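Local coordinates for DUF309 domain-containing protein (Thermus thermophilus, PDB 2CWY) that is of unknown function and folds as a compact, all-helical DUF309 domain protein, at residues G10-G15 against R82-E87; G15-V20 against Q51-R56. All coordinates share one frame; numbering follows the deposited sequence.

Interaction 1 of 2, residues G10-G15 against R82-E87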
loop_
_atom_site.group_PDB
_atom_site.type_symbol
_atom_site.label_atom_id
_atom_site.label_comp_id
_atom_site.label_asym_id
_atom_site.label_seq_id
_atom_site.Cartn_x
_atom_site.Cartn_y
_atom_site.Cartn_z
ATOM N N GLY A 10 -7.111 -5.938 7.507
ATOM C CA GLY A 10 -7.060 -7.003 8.494
ATOM C C GLY A 10 -5.731 -7.725 8.355
ATOM O O GLY A 10 -5.062 -8.022 9.347
ATOM N N LEU A 11 -5.341 -8.013 7.117
ATOM C CA LEU A 11 -4.063 -8.676 6.862
ATOM C C LEU A 11 -2.935 -7.769 7.339
ATOM O O LEU A 11 -1.977 -8.226 7.972
ATOM C CB LEU A 11 -3.875 -8.932 5.364
ATOM C CG LEU A 11 -4.869 -9.872 4.684
ATOM C CD1 LEU A 11 -4.744 -9.702 3.170
ATOM C CD2 LEU A 11 -4.593 -11.319 5.098
ATOM N N TRP A 12 -3.052 -6.484 7.016
ATOM C CA TRP A 12 -2.049 -5.490 7.402
ATOM C C TRP A 12 -1.882 -5.426 8.920
ATOM O O TRP A 12 -0.756 -5.378 9.427
ATOM C CB TRP A 12 -2.455 -4.116 6.876
ATOM C CG TRP A 12 -1.472 -3.003 7.164
ATOM C CD1 TRP A 12 -1.224 -2.408 8.376
ATOM C CD2 TRP A 12 -0.630 -2.333 6.214
ATOM N NE1 TRP A 12 -0.287 -1.412 8.234
ATOM C CE2 TRP A 12 0.092 -1.343 6.919
ATOM C CE3 TRP A 12 -0.418 -2.471 4.835
ATOM C CZ2 TRP A 12 1.011 -0.492 6.290
ATOM C CZ3 TRP A 12 0.503 -1.620 4.208
ATOM C CH2 TRP A 12 1.200 -0.647 4.939
ATOM N N ARG A 13 -3.003 -5.411 9.632
ATOM C CA ARG A 13 -2.986 -5.361 11.097
ATOM C C ARG A 13 -2.344 -6.611 11.681
ATOM O O ARG A 13 -1.722 -6.568 12.750
ATOM C CB ARG A 13 -4.412 -5.221 11.641
ATOM C CG ARG A 13 -4.975 -3.822 11.523
ATOM C CD ARG A 13 -6.296 -3.721 12.249
ATOM N NE ARG A 13 -7.405 -4.233 11.449
ATOM C CZ ARG A 13 -8.125 -3.488 10.616
ATOM N NH1 ARG A 13 -7.849 -2.195 10.479
ATOM N NH2 ARG A 13 -9.117 -4.036 9.922
ATOM N N ALA A 14 -2.502 -7.728 10.981
ATOM C CA ALA A 14 -1.913 -8.986 11.424
ATOM C C ALA A 14 -0.457 -9.131 10.953
ATOM O O ALA A 14 0.163 -10.185 11.140
ATOM C CB ALA A 14 -2.750 -10.161 10.933
ATOM N N GLY A 15 0.081 -8.077 10.343
ATOM C CA GLY A 15 1.463 -8.105 9.879
ATOM C C GLY A 15 1.758 -8.960 8.654
ATOM O O GLY A 15 2.910 -9.339 8.402
ATOM N N ARG A 82 -4.178 8.172 3.128
ATOM C CA ARG A 82 -3.314 9.112 3.845
ATOM C C ARG A 82 -2.938 8.526 5.200
ATOM O O ARG A 82 -1.798 8.651 5.641
ATOM C CB ARG A 82 -4.024 10.454 4.041
ATOM C CG ARG A 82 -4.123 11.287 2.789
ATOM C CD ARG A 82 -2.779 11.898 2.440
ATOM N NE ARG A 82 -2.919 12.954 1.441
ATOM C CZ ARG A 82 -1.896 13.545 0.832
ATOM N NH1 ARG A 82 -0.649 13.187 1.118
ATOM N NH2 ARG A 82 -2.124 14.486 -0.073
ATOM N N SER A 83 -3.895 7.875 5.857
ATOM C CA SER A 83 -3.643 7.258 7.160
ATOM C C SER A 83 -2.687 6.077 7.040
ATOM O O SER A 83 -1.775 5.906 7.862
ATOM C CB SER A 83 -4.962 6.782 7.784
ATOM O OG SER A 83 -4.724 6.033 8.962
ATOM N N LEU A 84 -2.898 5.258 6.012
ATOM C CA LEU A 84 -2.053 4.091 5.784
ATOM C C LEU A 84 -0.620 4.524 5.481
ATOM O O LEU A 84 0.333 3.923 5.957
ATOM C CB LEU A 84 -2.601 3.268 4.617
ATOM C CG LEU A 84 -1.957 1.907 4.368
ATOM C CD1 LEU A 84 -2.010 1.055 5.640
ATOM C CD2 LEU A 84 -2.714 1.211 3.226
ATOM N N LEU A 85 -0.477 5.563 4.669
ATOM C CA LEU A 85 0.847 6.078 4.322
ATOM C C LEU A 85 1.499 6.646 5.584
ATOM O O LEU A 85 2.702 6.477 5.796
ATOM C CB LEU A 85 0.714 7.164 3.252
ATOM C CG LEU A 85 1.951 7.997 2.902
ATOM C CD1 LEU A 85 3.034 7.135 2.300
ATOM C CD2 LEU A 85 1.540 9.077 1.910
ATOM N N GLN A 86 0.707 7.321 6.414
ATOM C CA GLN A 86 1.218 7.881 7.671
ATOM C C GLN A 86 1.755 6.758 8.551
ATOM O O GLN A 86 2.840 6.878 9.125
ATOM C CB GLN A 86 0.106 8.621 8.417
ATOM C CG GLN A 86 0.503 9.152 9.801
ATOM C CD GLN A 86 -0.615 9.956 10.436
ATOM O OE1 GLN A 86 -1.641 9.404 10.837
ATOM N NE2 GLN A 86 -0.434 11.263 10.508
ATOM N N GLU A 87 1.006 5.660 8.646
ATOM C CA GLU A 87 1.439 4.533 9.466
ATOM C C GLU A 87 2.722 3.913 8.910
ATOM O O GLU A 87 3.673 3.656 9.657
ATOM C CB GLU A 87 0.353 3.453 9.572
ATOM C CG GLU A 87 0.800 2.261 10.458
ATOM C CD GLU A 87 -0.163 1.081 10.439
ATOM O OE1 GLU A 87 0.288 -0.054 10.718
ATOM O OE2 GLU A 87 -1.368 1.278 10.157
#
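Trp12 carries the whole of its segment's share of this contact, meeting Leu84 and Glu87 of helix 81-92. It sits close to the end of helix 5-13. Its CG lies anti to the backbone N (chi1 -178°), which carries the indole across to the C-terminal helix. Leu84 lays one methyl over the ring. Leu84 CD1 stands 3.4 Å from the centroid of the six-membered ring of Trp12, nearly above its centre, as a CH-pi contact. The nearest ring atom is Trp12 CE2, also 3.4 Å from Leu84 CD1. Leu45 and Leu49 of helix 33-53 also pack on the indole. The polar contact is made at the ring edge. Trp12 NE1 gives a hydrogen bond of 2.9 Å to Glu87 OE1, with an angle of 161° at the hydrogen. The oxygen sits in the indole plane, but the N-H meets it from above the carboxylate, whose plane stands 85° from that of the ring. The extended chain of Glu87 carries its carboxylate to Trp12 NE1. After Trp12 the helix closes in a Schellman motif, with Gly15 at the positive-phi position. The buried indole N-H is thus satisfied by Glu87, whose OE1 is shared with Arg91 in a salt bridge. The arginine's charge probably steadies the carboxylate as it accepts the bond.

Interaction 2 of 2, residues G15-V20 against Q51-R56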
loop_
_atom_site.group_PDB
_atom_site.type_symbol
_atom_site.label_atom_id
_atom_site.label_comp_id
_atom_site.label_asym_id
_atom_site.label_seq_id
_atom_site.Cartn_x
_atom_site.Cartn_y
_atom_site.Cartn_z
ATOM N N GLY A 15 0.081 -8.077 10.343
ATOM C CA GLY A 15 1.463 -8.105 9.879
ATOM C C GLY A 15 1.758 -8.960 8.654
ATOM O O GLY A 15 2.910 -9.339 8.402
ATOM N N ARG A 16 0.723 -9.269 7.885
ATOM C CA ARG A 16 0.875 -10.075 6.679
ATOM C C ARG A 16 1.056 -9.164 5.468
ATOM O O ARG A 16 0.230 -9.139 4.560
ATOM C CB ARG A 16 -0.351 -10.969 6.506
ATOM C CG ARG A 16 -0.479 -11.996 7.636
ATOM C CD ARG A 16 -0.570 -13.408 7.075
ATOM N NE ARG A 16 -1.917 -13.719 6.614
ATOM C CZ ARG A 16 -2.205 -14.639 5.697
ATOM N NH1 ARG A 16 -3.468 -14.851 5.353
ATOM N NH2 ARG A 16 -1.233 -15.333 5.110
ATOM N N TYR A 17 2.151 -8.419 5.478
ATOM C CA TYR A 17 2.458 -7.466 4.416
ATOM C C TYR A 17 2.607 -8.065 3.029
ATOM O O TYR A 17 2.121 -7.498 2.050
ATOM C CB TYR A 17 3.723 -6.688 4.768
ATOM C CG TYR A 17 3.635 -5.982 6.098
ATOM C CD1 TYR A 17 2.603 -5.069 6.367
ATOM C CD2 TYR A 17 4.579 -6.225 7.096
ATOM C CE1 TYR A 17 2.520 -4.421 7.601
ATOM C CE2 TYR A 17 4.506 -5.587 8.328
ATOM C CZ TYR A 17 3.482 -4.687 8.575
ATOM O OH TYR A 17 3.440 -4.050 9.797
ATOM N N TYR A 18 3.277 -9.206 2.934
ATOM C CA TYR A 18 3.460 -9.829 1.630
ATOM C C TYR A 18 2.102 -10.319 1.101
ATOM O O TYR A 18 1.832 -10.271 -0.097
ATOM C CB TYR A 18 4.467 -10.980 1.745
ATOM C CG TYR A 18 5.276 -11.218 0.483
ATOM C CD1 TYR A 18 6.368 -12.081 0.490
ATOM C CD2 TYR A 18 4.949 -10.577 -0.713
ATOM C CE1 TYR A 18 7.119 -12.307 -0.666
ATOM C CE2 TYR A 18 5.692 -10.793 -1.878
ATOM C CZ TYR A 18 6.776 -11.660 -1.845
ATOM O OH TYR A 18 7.519 -11.876 -2.989
ATOM N N GLU A 19 1.231 -10.754 2.007
ATOM C CA GLU A 19 -0.088 -11.211 1.608
ATOM C C GLU A 19 -0.904 -10.030 1.045
ATOM O O GLU A 19 -1.650 -10.185 0.083
ATOM C CB GLU A 19 -0.814 -11.818 2.806
ATOM C CG GLU A 19 -1.802 -12.887 2.427
ATOM C CD GLU A 19 -1.127 -14.056 1.728
ATOM O OE1 GLU A 19 0.002 -14.418 2.122
ATOM O OE2 GLU A 19 -1.725 -14.618 0.790
ATOM N N VAL A 20 -0.763 -8.854 1.650
ATOM C CA VAL A 20 -1.468 -7.675 1.165
ATOM C C VAL A 20 -1.046 -7.443 -0.283
ATOM O O VAL A 20 -1.874 -7.181 -1.162
ATOM C CB VAL A 20 -1.122 -6.413 2.010
ATOM C CG1 VAL A 20 -1.524 -5.137 1.252
ATOM C CG2 VAL A 20 -1.857 -6.475 3.347
ATOM N N GLN A 51 10.086 -5.750 3.319
ATOM C CA GLN A 51 11.535 -5.691 3.170
ATOM C C GLN A 51 12.211 -5.391 4.495
ATOM O O GLN A 51 13.220 -5.995 4.827
ATOM C CB GLN A 51 11.942 -4.632 2.146
ATOM C CG GLN A 51 11.688 -5.049 0.697
ATOM C CD GLN A 51 12.475 -6.284 0.296
ATOM O OE1 GLN A 51 13.703 -6.282 0.325
ATOM N NE2 GLN A 51 11.769 -7.342 -0.093
ATOM N N ARG A 52 11.648 -4.464 5.258
ATOM C CA ARG A 52 12.255 -4.108 6.530
ATOM C C ARG A 52 12.194 -5.238 7.550
ATOM O O ARG A 52 13.076 -5.362 8.399
ATOM C CB ARG A 52 11.636 -2.802 7.043
ATOM C CG ARG A 52 12.232 -1.611 6.267
ATOM C CD ARG A 52 13.628 -1.268 6.823
ATOM N NE ARG A 52 13.438 -0.788 8.179
ATOM C CZ ARG A 52 13.197 0.478 8.503
ATOM N NH1 ARG A 52 12.989 0.790 9.766
ATOM N NH2 ARG A 52 13.241 1.440 7.593
ATOM N N ARG A 53 11.181 -6.086 7.444
ATOM C CA ARG A 53 11.066 -7.227 8.345
ATOM C C ARG A 53 12.208 -8.203 8.083
ATOM O O ARG A 53 12.611 -8.972 8.969
ATOM C CB ARG A 53 9.740 -7.948 8.127
ATOM C CG ARG A 53 8.630 -7.513 9.047
ATOM C CD ARG A 53 7.502 -8.520 8.941
ATOM N NE ARG A 53 6.409 -8.232 9.857
ATOM C CZ ARG A 53 5.329 -8.994 9.977
ATOM N NH1 ARG A 53 5.209 -10.088 9.236
ATOM N NH2 ARG A 53 4.370 -8.664 10.832
ATOM N N LEU A 54 12.725 -8.177 6.859
ATOM C CA LEU A 54 13.834 -9.049 6.483
ATOM C C LEU A 54 15.178 -8.350 6.698
ATOM O O LEU A 54 16.222 -8.877 6.313
ATOM C CB LEU A 54 13.702 -9.468 5.008
ATOM C CG LEU A 54 12.409 -10.213 4.663
ATOM C CD1 LEU A 54 12.317 -10.418 3.171
ATOM C CD2 LEU A 54 12.381 -11.542 5.395
ATOM N N GLY A 55 15.141 -7.170 7.315
ATOM C CA GLY A 55 16.352 -6.405 7.561
ATOM C C GLY A 55 16.907 -5.771 6.295
ATOM O O GLY A 55 18.110 -5.518 6.181
ATOM N N ARG A 56 16.025 -5.519 5.334
ATOM C CA ARG A 56 16.412 -4.928 4.055
ATOM C C ARG A 56 15.778 -3.543 3.913
ATOM O O ARG A 56 14.778 -3.247 4.553
ATOM C CB ARG A 56 15.979 -5.859 2.915
ATOM C CG ARG A 56 16.677 -7.224 2.972
ATOM C CD ARG A 56 16.050 -8.245 2.021
ATOM N NE ARG A 56 16.051 -7.796 0.628
ATOM C CZ ARG A 56 17.021 -8.049 -0.247
ATOM N NH1 ARG A 56 16.931 -7.592 -1.491
ATOM N NH2 ARG A 56 18.075 -8.773 0.118
#
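The guanidinium of Arg53 lies against Gly15 and the ring of Tyr17. The close part of the contact is the packing of these three residues. Tyr17 meets the guanidinium obliquely, its CE2 being 3.6 Å from Arg53 NE. The two planes stand 67° apart. Tyr17 CG is anti to its carbonyl carbon (chi1 -56°), and one ring face lies over Gly15 C. The ring also packs on Leu49 and His50 and meets Trp12 edge-to-face. With an alanine here, Arg53 would probably lose the ring beside NE and be freer to turn, and Trp12 would lose its aromatic neighbour. Gly15 O also lies over the guanidinium face, but its 2.6 Å approach to Arg53 NH1 is too short and too poorly angled to count as a hydrogen bond, so the exact placement of the group is doubtful. The other side of the contact is looser. Arg53 itself is exposed, and its side chain reaches Gly15 extended from CG to NE. Gln51 and Arg56, on either side of it in sequence, make no contact with 15-20 but pair with each other: Arg56 NE gives a hydrogen bond of 2.8 Å to Gln51 OE1. Both segments hold a helix end. Gly15 and Gly55 are each the C-prime residue of a Schellman motif. Gly15 leads through an inverse gamma turn centred on Arg16, the N-cap residue, into helix 17-30, the junction of a helical hairpin.

Gly15 belongs to both segment pairs, and the centres of the two contacts lie about 12 Å apart. Interaction 1 ties the end of helix 5-13 to the C-terminal helix 81-92. Interaction 2 sets the following turn and the start of helix 17-30 against the end of helix 33-53. Along the chain, interaction 2 is nested within the loop that interaction 1 closes. The turn joins them directly. Leu11 O and Arg16 N are 2.9 Å apart, a probable hydrogen bond, and Leu11 CB packs 3.8 Å from Val20 CG2. Trp12 O lies 3.9 Å from Tyr17 CE1. No active site or ligand is known here, and both contacts read as structural packing.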